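Long-range contacts in proximal thread matrix protein 1 (Mytilus galloprovincialis, PDB 4CN9), which probably binds collagen in the matrix of the mussel byssus through von Willebrand factor type A domains, and holds zinc ions, one of them in a MIDAS motif: residues A[48-53]-A[87-91]; A[112-117]-A[153-159]. All coordinates share one frame; numbering follows the deposited sequence.

Contact 1 of 2, residues A[48-53]-A[87-91]. With ZN (zinc ion), chain D.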
ATOM      1  N   GLU A  48      -1.070   2.666 -22.235  1.00 39.46           N
ATOM      2  CA  GLU A  48       0.175   3.272 -21.780  1.00 41.69           C
ATOM      3  C   GLU A  48       1.364   2.368 -21.643  1.00 31.67           C
ATOM      4  O   GLU A  48       1.292   1.157 -21.834  1.00 31.90           O
ATOM      5  CB  GLU A  48       0.051   4.071 -20.491  1.00 44.52           C
ATOM      6  CG  GLU A  48      -1.113   3.864 -19.618  1.00 44.29           C
ATOM      7  CD  GLU A  48      -1.482   5.193 -19.016  1.00 41.82           C
ATOM      8  OE1 GLU A  48      -2.017   6.030 -19.763  1.00 55.40           O
ATOM      9  OE2 GLU A  48      -1.189   5.431 -17.828  1.00 37.42           O
ATOM     10  N   GLU A  49       2.467   3.032 -21.320  1.00 33.58           N
ATOM     11  CA  GLU A  49       3.760   2.414 -21.151  1.00 31.86           C
ATOM     12  C   GLU A  49       4.406   2.911 -19.869  1.00 27.87           C
ATOM     13  O   GLU A  49       4.014   3.934 -19.295  1.00 26.57           O
ATOM     14  CB  GLU A  49       4.675   2.752 -22.327  1.00 29.23           C
ATOM     15  CG  GLU A  49       5.092   4.213 -22.391  1.00 32.80           C
ATOM     16  CD  GLU A  49       5.805   4.573 -23.687  1.00 36.43           C
ATOM     17  OE1 GLU A  49       5.478   3.982 -24.736  1.00 34.97           O
ATOM     18  OE2 GLU A  49       6.690   5.455 -23.653  1.00 38.84           O
ATOM     19  N   CYS A  50       5.405   2.158 -19.441  1.00 25.63           N
ATOM     20  CA  CYS A  50       6.206   2.490 -18.293  1.00 26.07           C
ATOM     21  C   CYS A  50       7.646   2.360 -18.741  1.00 24.42           C
ATOM     22  O   CYS A  50       8.025   1.340 -19.318  1.00 28.27           O
ATOM     23  CB  CYS A  50       5.912   1.509 -17.163  1.00 29.69           C
ATOM     24  SG  CYS A  50       6.846   1.837 -15.670  1.00 31.95           S
ATOM     25  N   ASP A  51       8.442   3.391 -18.495  1.00 25.29           N
ATOM     26  CA  ASP A  51       9.834   3.418 -18.949  1.00 27.46           C
ATOM     27  C   ASP A  51      10.791   2.986 -17.826  1.00 28.17           C
ATOM     28  O   ASP A  51      12.007   2.943 -18.009  1.00 28.31           O
ATOM     29  CB  ASP A  51      10.220   4.825 -19.449  1.00 32.64           C
ATOM     30  CG  ASP A  51       9.334   5.326 -20.593  1.00 31.72           C
ATOM     31  OD1 ASP A  51       8.673   4.528 -21.290  1.00 31.11           O
ATOM     32  OD2 ASP A  51       9.281   6.552 -20.801  1.00 37.75           O
ATOM     33  N   VAL A  52      10.228   2.652 -16.670  1.00 28.69           N
ATOM     34  CA  VAL A  52      11.014   2.315 -15.486  1.00 31.93           C
ATOM     35  C   VAL A  52      11.756   1.000 -15.668  1.00 28.13           C
ATOM     36  O   VAL A  52      11.212   0.065 -16.239  1.00 27.70           O
ATOM     37  CB  VAL A  52      10.107   2.228 -14.239  1.00 32.08           C
ATOM     38  CG1 VAL A  52      10.908   1.825 -12.998  1.00 34.52           C
ATOM     39  CG2 VAL A  52       9.419   3.573 -13.996  1.00 39.25           C
ATOM     40  N   GLN A  53      12.997   0.933 -15.189  1.00 28.50           N
ATOM     41  CA  GLN A  53      13.772  -0.307 -15.246  1.00 27.38           C
ATOM     42  C   GLN A  53      13.374  -1.224 -14.101  1.00 27.13           C
ATOM     43  O   GLN A  53      13.475  -0.857 -12.934  1.00 25.24           O
ATOM     44  CB  GLN A  53      15.271  -0.023 -15.192  1.00 31.81           C
ATOM     45  CG  GLN A  53      15.798   0.602 -16.471  1.00 38.78           C
ATOM     46  CD  GLN A  53      17.258   0.987 -16.377  1.00 54.49           C
ATOM     47  OE1 GLN A  53      18.014   0.429 -15.578  1.00 54.05           O
ATOM     48  NE2 GLN A  53      17.666   1.952 -17.199  1.00 54.28           N
ATOM     49  N   SER A  87       3.952  -3.362 -22.481  1.00 26.50           N
ATOM     50  CA  SER A  87       3.768  -2.061 -21.831  1.00 24.89           C
ATOM     51  C   SER A  87       5.057  -1.508 -21.202  1.00 24.55           C
ATOM     52  O   SER A  87       5.120  -0.328 -20.809  1.00 26.67           O
ATOM     53  CB  SER A  87       2.689  -2.182 -20.753  1.00 29.57           C
ATOM     54  OG  SER A  87       1.484  -2.701 -21.306  1.00 31.37           O
ATOM     55  N   PHE A  88       6.086  -2.348 -21.112  1.00 23.89           N
ATOM     56  CA  PHE A  88       7.347  -1.936 -20.499  1.00 26.35           C
ATOM     57  C   PHE A  88       8.398  -1.728 -21.565  1.00 28.31           C
ATOM     58  O   PHE A  88       8.927  -2.680 -22.122  1.00 27.24           O
ATOM     59  CB  PHE A  88       7.802  -2.959 -19.449  1.00 26.18           C
ATOM     60  CG  PHE A  88       6.944  -2.952 -18.219  1.00 26.33           C
ATOM     61  CD1 PHE A  88       7.199  -2.062 -17.192  1.00 27.19           C
ATOM     62  CD2 PHE A  88       5.866  -3.806 -18.110  1.00 31.57           C
ATOM     63  CE1 PHE A  88       6.408  -2.038 -16.074  1.00 27.52           C
ATOM     64  CE2 PHE A  88       5.072  -3.790 -16.990  1.00 32.84           C
ATOM     65  CZ  PHE A  88       5.338  -2.890 -15.976  1.00 30.30           C
ATOM     66  N   THR A  89       8.691  -0.463 -21.834  1.00 26.08           N
ATOM     67  CA  THR A  89       9.509  -0.088 -22.982  1.00 34.54           C
ATOM     68  C   THR A  89      10.936  -0.633 -22.908  1.00 34.88           C
ATOM     69  O   THR A  89      11.521  -0.940 -23.940  1.00 38.13           O
ATOM     70  CB  THR A  89       9.540   1.446 -23.159  1.00 34.48           C
ATOM     71  OG1 THR A  89      10.186   2.053 -22.037  1.00 39.46           O
ATOM     72  CG2 THR A  89       8.130   1.992 -23.283  1.00 34.47           C
ATOM     73  N   THR A  90      11.484  -0.787 -21.700  1.00 31.13           N
ATOM     74  CA  THR A  90      12.878  -1.238 -21.543  1.00 32.21           C
ATOM     75  C   THR A  90      13.058  -2.768 -21.510  1.00 32.55           C
ATOM     76  O   THR A  90      14.181  -3.274 -21.378  1.00 28.51           O
ATOM     77  CB  THR A  90      13.548  -0.618 -20.285  1.00 34.50           C
ATOM     78  OG1 THR A  90      12.907  -1.090 -19.097  1.00 32.65           O
ATOM     79  CG2 THR A  90      13.464   0.909 -20.325  1.00 36.10           C
ATOM     80  N   VAL A  91      11.964  -3.509 -21.628  1.00 31.87           N
ATOM     81  CA  VAL A  91      12.054  -4.964 -21.788  1.00 32.86           C
ATOM     82  C   VAL A  91      12.618  -5.250 -23.176  1.00 38.11           C
ATOM     83  O   VAL A  91      12.084  -4.768 -24.173  1.00 39.84           O
ATOM     84  CB  VAL A  91      10.666  -5.648 -21.639  1.00 35.68           C
ATOM     85  CG1 VAL A  91      10.765  -7.159 -21.868  1.00 34.82           C
ATOM     86  CG2 VAL A  91      10.085  -5.374 -20.279  1.00 30.79           C
TER
HETATM   87 ZN    ZN D1449       7.846   6.261 -22.280  0.50 33.43          ZN
HETATM   88  O   HOH W   1      10.062  -0.187 -18.801  1.00 28.85           O
HETATM   89  O   HOH W   2       8.692   7.913 -23.251  0.70 36.21           O
HETATM   90  O   HOH W   3       9.348   6.010 -23.701  0.70 38.83           O
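Asp51 and Thr89 meet beside a zinc ion, where residues 48-53, just ahead of strand 54-61, pair with the loop after helix 73-85 of a von Willebrand factor type A fold. Zinc is held by Glu49 OE2, by both carboxylate oxygens of Asp51, by two waters and by His446 from strand 439-447. This bidentate grip sets the Asp51 carboxylate, and Thr89 OG1 serves as a second-shell donor to Asp51 OD1 over 3.0 Å, arriving from above the carboxylate plane, 37° out of it. With OG1 between the backbone N and the carbonyl carbon (chi1 65°), Thr89 turns CG2 to the Glu49 carboxylate, 3.5 Å from Glu49 CD, and the two side chains cross at a slant. Replacing Thr89 by alanine would remove OG1 and CG2, and is likely to leave Asp51 OD1 without its hydroxyl donor and the Glu49 carboxylate without its methyl neighbour.

Behind the site, a single beta bridge joins Cys50 to Phe88. Cys50 N donates to Ser87 O at 2.9 Å, and Thr89 N returns a longer bond to Cys50 O. The Cys50 sulfur, in a disulfide with Cys242, makes an oblique sulfur-aromatic contact with Phe88, while Cys50 CB lies 3.7 Å from Phe88 CE1; Ile238 of helix 234-241 packs against both side chains. Phe88 also begins a type I turn that brings Thr90 CG2 against Asp51 O, while the Thr90 hydroxyl bonds Ser99. Water 1 closes this end, donating 2.6 Å to Cys50 O and 2.8 Å to Val52 O while accepting from Thr90 N.

Contact 2 of 2, residues A[112-117]-A[153-159]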
ATOM      1  N   THR A 112       7.975 -22.584 -11.732  1.00 14.45           N
ATOM      2  CA  THR A 112       8.501 -21.458 -12.489  1.00 18.22           C
ATOM      3  C   THR A 112       8.341 -21.756 -13.961  1.00 19.33           C
ATOM      4  O   THR A 112       8.888 -22.735 -14.446  1.00 19.76           O
ATOM      5  CB  THR A 112       9.977 -21.185 -12.159  1.00 18.16           C
ATOM      6  OG1 THR A 112      10.072 -20.670 -10.822  1.00 18.33           O
ATOM      7  CG2 THR A 112      10.570 -20.170 -13.122  1.00 16.69           C
ATOM      8  N   ALA A 113       7.558 -20.944 -14.670  1.00 19.83           N
ATOM      9  CA  ALA A 113       7.418 -21.133 -16.118  1.00 18.58           C
ATOM     10  C   ALA A 113       8.717 -20.738 -16.805  1.00 20.76           C
ATOM     11  O   ALA A 113       9.242 -21.465 -17.647  1.00 20.75           O
ATOM     12  CB  ALA A 113       6.250 -20.331 -16.670  1.00 18.88           C
ATOM     13  N   PHE A 114       9.233 -19.572 -16.451  1.00 19.57           N
ATOM     14  CA  PHE A 114      10.562 -19.164 -16.891  1.00 17.24           C
ATOM     15  C   PHE A 114      11.067 -18.074 -15.953  1.00 18.87           C
ATOM     16  O   PHE A 114      10.275 -17.293 -15.413  1.00 17.80           O
ATOM     17  CB  PHE A 114      10.577 -18.714 -18.361  1.00 21.13           C
ATOM     18  CG  PHE A 114       9.589 -17.617 -18.695  1.00 18.70           C
ATOM     19  CD1 PHE A 114       9.931 -16.281 -18.548  1.00 20.21           C
ATOM     20  CD2 PHE A 114       8.323 -17.929 -19.164  1.00 20.84           C
ATOM     21  CE1 PHE A 114       9.023 -15.277 -18.858  1.00 18.74           C
ATOM     22  CE2 PHE A 114       7.423 -16.945 -19.475  1.00 21.02           C
ATOM     23  CZ  PHE A 114       7.770 -15.611 -19.320  1.00 18.64           C
ATOM     24  N   PRO A 115      12.381 -18.056 -15.706  1.00 19.92           N
ATOM     25  CA  PRO A 115      13.020 -17.052 -14.854  1.00 18.98           C
ATOM     26  C   PRO A 115      13.257 -15.717 -15.570  1.00 19.10           C
ATOM     27  O   PRO A 115      13.165 -15.643 -16.795  1.00 19.22           O
ATOM     28  CB  PRO A 115      14.365 -17.698 -14.516  1.00 21.36           C
ATOM     29  CG  PRO A 115      14.671 -18.544 -15.710  1.00 22.59           C
ATOM     30  CD  PRO A 115      13.347 -19.070 -16.185  1.00 22.39           C
ATOM     31  N   LEU A 116      13.572 -14.682 -14.792  1.00 19.74           N
ATOM     32  CA  LEU A 116      13.912 -13.359 -15.325  1.00 18.21           C
ATOM     33  C   LEU A 116      14.991 -13.403 -16.416  1.00 21.65           C
ATOM     34  O   LEU A 116      14.941 -12.641 -17.372  1.00 22.75           O
ATOM     35  CB  LEU A 116      14.396 -12.447 -14.188  1.00 15.62           C
ATOM     36  CG  LEU A 116      13.338 -12.023 -13.164  1.00 19.78           C
ATOM     37  CD1 LEU A 116      14.024 -11.528 -11.904  1.00 18.47           C
ATOM     38  CD2 LEU A 116      12.409 -10.949 -13.723  1.00 18.50           C
ATOM     39  N   ASN A 117      15.984 -14.277 -16.265  1.00 23.26           N
ATOM     40  CA  ASN A 117      17.115 -14.243 -17.189  1.00 25.71           C
ATOM     41  C   ASN A 117      16.977 -15.165 -18.394  1.00 26.54           C
ATOM     42  O   ASN A 117      17.913 -15.281 -19.174  1.00 27.84           O
ATOM     43  CB  ASN A 117      18.444 -14.501 -16.458  1.00 25.25           C
ATOM     44  CG  ASN A 117      18.517 -15.874 -15.806  1.00 26.63           C
ATOM     45  OD1 ASN A 117      17.636 -16.724 -15.980  1.00 23.72           O
ATOM     46  ND2 ASN A 117      19.595 -16.103 -15.051  1.00 28.10           N
ATOM     47  N   SER A 153      12.661 -16.355  -7.302  1.00 19.61           N
ATOM     48  CA  SER A 153      12.404 -15.566  -8.511  1.00 21.26           C
ATOM     49  C   SER A 153      13.267 -14.320  -8.632  1.00 18.94           C
ATOM     50  O   SER A 153      13.647 -13.939  -9.741  1.00 19.44           O
ATOM     51  CB  SER A 153      10.937 -15.157  -8.587  1.00 18.70           C
ATOM     52  OG  SER A 153      10.098 -16.276  -8.516  1.00 19.34           O
ATOM     53  N   PHE A 154      13.549 -13.669  -7.508  1.00 16.76           N
ATOM     54  CA  PHE A 154      14.374 -12.467  -7.512  1.00 17.42           C
ATOM     55  C   PHE A 154      15.820 -12.752  -7.140  1.00 24.02           C
ATOM     56  O   PHE A 154      16.612 -11.820  -6.974  1.00 21.48           O
ATOM     57  CB  PHE A 154      13.788 -11.425  -6.562  1.00 22.50           C
ATOM     58  CG  PHE A 154      12.566 -10.747  -7.101  1.00 18.76           C
ATOM     59  CD1 PHE A 154      12.655  -9.903  -8.204  1.00 22.01           C
ATOM     60  CD2 PHE A 154      11.331 -10.961  -6.533  1.00 17.21           C
ATOM     61  CE1 PHE A 154      11.522  -9.267  -8.710  1.00 20.28           C
ATOM     62  CE2 PHE A 154      10.198 -10.327  -7.031  1.00 18.61           C
ATOM     63  CZ  PHE A 154      10.296  -9.486  -8.128  1.00 16.46           C
ATOM     64  N   SER A 155      16.189 -14.032  -7.030  1.00 24.45           N
ATOM     65  CA  SER A 155      17.567 -14.361  -6.639  1.00 25.92           C
ATOM     66  C   SER A 155      18.544 -14.094  -7.776  1.00 20.99           C
ATOM     67  O   SER A 155      18.172 -14.124  -8.950  1.00 22.03           O
ATOM     68  CB  SER A 155      17.686 -15.819  -6.164  1.00 22.02           C
ATOM     69  OG  SER A 155      17.505 -16.749  -7.226  1.00 23.26           O
ATOM     70  N   GLY A 156      19.798 -13.833  -7.416  1.00 25.53           N
ATOM     71  CA  GLY A 156      20.875 -13.752  -8.384  1.00 22.72           C
ATOM     72  C   GLY A 156      20.856 -14.905  -9.374  1.00 23.31           C
ATOM     73  O   GLY A 156      21.085 -14.716 -10.562  1.00 24.76           O
ATOM     74  N   ALA A 157      20.573 -16.104  -8.888  1.00 24.13           N
ATOM     75  CA  ALA A 157      20.633 -17.303  -9.728  1.00 23.47           C
ATOM     76  C   ALA A 157      19.610 -17.277 -10.871  1.00 27.91           C
ATOM     77  O   ALA A 157      19.817 -17.925 -11.900  1.00 26.50           O
ATOM     78  CB  ALA A 157      20.431 -18.543  -8.875  1.00 24.28           C
ATOM     79  N   GLU A 158      18.506 -16.549 -10.691  1.00 20.69           N
ATOM     80  CA  GLU A 158      17.474 -16.457 -11.730  1.00 19.88           C
ATOM     81  C   GLU A 158      17.510 -15.113 -12.468  1.00 23.12           C
ATOM     82  O   GLU A 158      16.638 -14.834 -13.291  1.00 23.40           O
ATOM     83  CB  GLU A 158      16.071 -16.713 -11.147  1.00 21.86           C
ATOM     84  CG  GLU A 158      15.885 -18.129 -10.581  1.00 21.45           C
ATOM     85  CD  GLU A 158      14.418 -18.558 -10.452  1.00 24.03           C
ATOM     86  OE1 GLU A 158      13.513 -17.907 -11.031  1.00 20.35           O
ATOM     87  OE2 GLU A 158      14.171 -19.573  -9.769  1.00 21.00           O
ATOM     88  N   GLY A 159      18.510 -14.282 -12.173  1.00 22.75           N
ATOM     89  CA  GLY A 159      18.695 -13.034 -12.895  1.00 24.04           C
ATOM     90  C   GLY A 159      18.302 -11.776 -12.138  1.00 21.84           C
ATOM     91  O   GLY A 159      18.400 -10.663 -12.665  1.00 25.24           O
TER
HETATM   92  O   HOH W   4      10.965 -18.081 -10.636  1.00 19.83           O
HETATM   93  O   HOH W   5      13.040 -15.424 -11.975  1.00 17.27           O
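Leu116 lays its side chain against the end of helix 142-153. With CG anti to the carbonyl carbon (chi1 -69°), Leu116 directs CD1 to 3.3 Å from Ser153 O; the same methyl meets Phe154 CD1 obliquely, and Ile57 packs on both Leu116 and Phe154. Glu158, extended beyond CG, brings OE1 alongside Pro115 CB at 3.6 Å. Two waters grip that oxygen. Water 4 donates to Glu158 OE1 at 2.6 Å and bonds Ser153 OG and Thr112 OG1, the latter tied to His148. Water 5 donates to OE1 and to Ser153 O and accepts from Leu116 N, making one small network across both segments.

Direct backbone pairing is slight: Asn117 N gives Glu158 O a weak bond of 3.1 Å. Asn117 folds its amide back over this peptide, CG lying between the backbone N and the carbonyl carbon (chi1 62°), with ND2 3.5 Å from Glu158 C. Gly159 leaves room: a CB there would hit Asn117 CB and, at these backbone angles, the preceding carbonyl oxygen. This loop packing at the rim of a von Willebrand factor type A domain joins the exit of edge strand 110-112 to the loop, with its 3-10 segment 156-158, between helix 142-153 and strand 166-173.

Both contacts are partly buried, with centres about 19 Å apart and no touch between them. They follow one another along the chain and border the same central sheet of a von Willebrand factor type A fold: residues 48-53 run into strand 54-61, whose Ile57 packs on contact 2. Their chemistry diverges. Residues 48-53 and 87-91 join through a beta bridge, with carboxylates committed to a metal and a sulfur fixed by a disulfide; residues 112-117 and 153-159, away from both zinc sites, rely on a leucine, a glutamate and bridging waters. Each also has an inner, apolar part: Phe88 faces helix 234-241, whereas Phe154 packs on strands of the sheet.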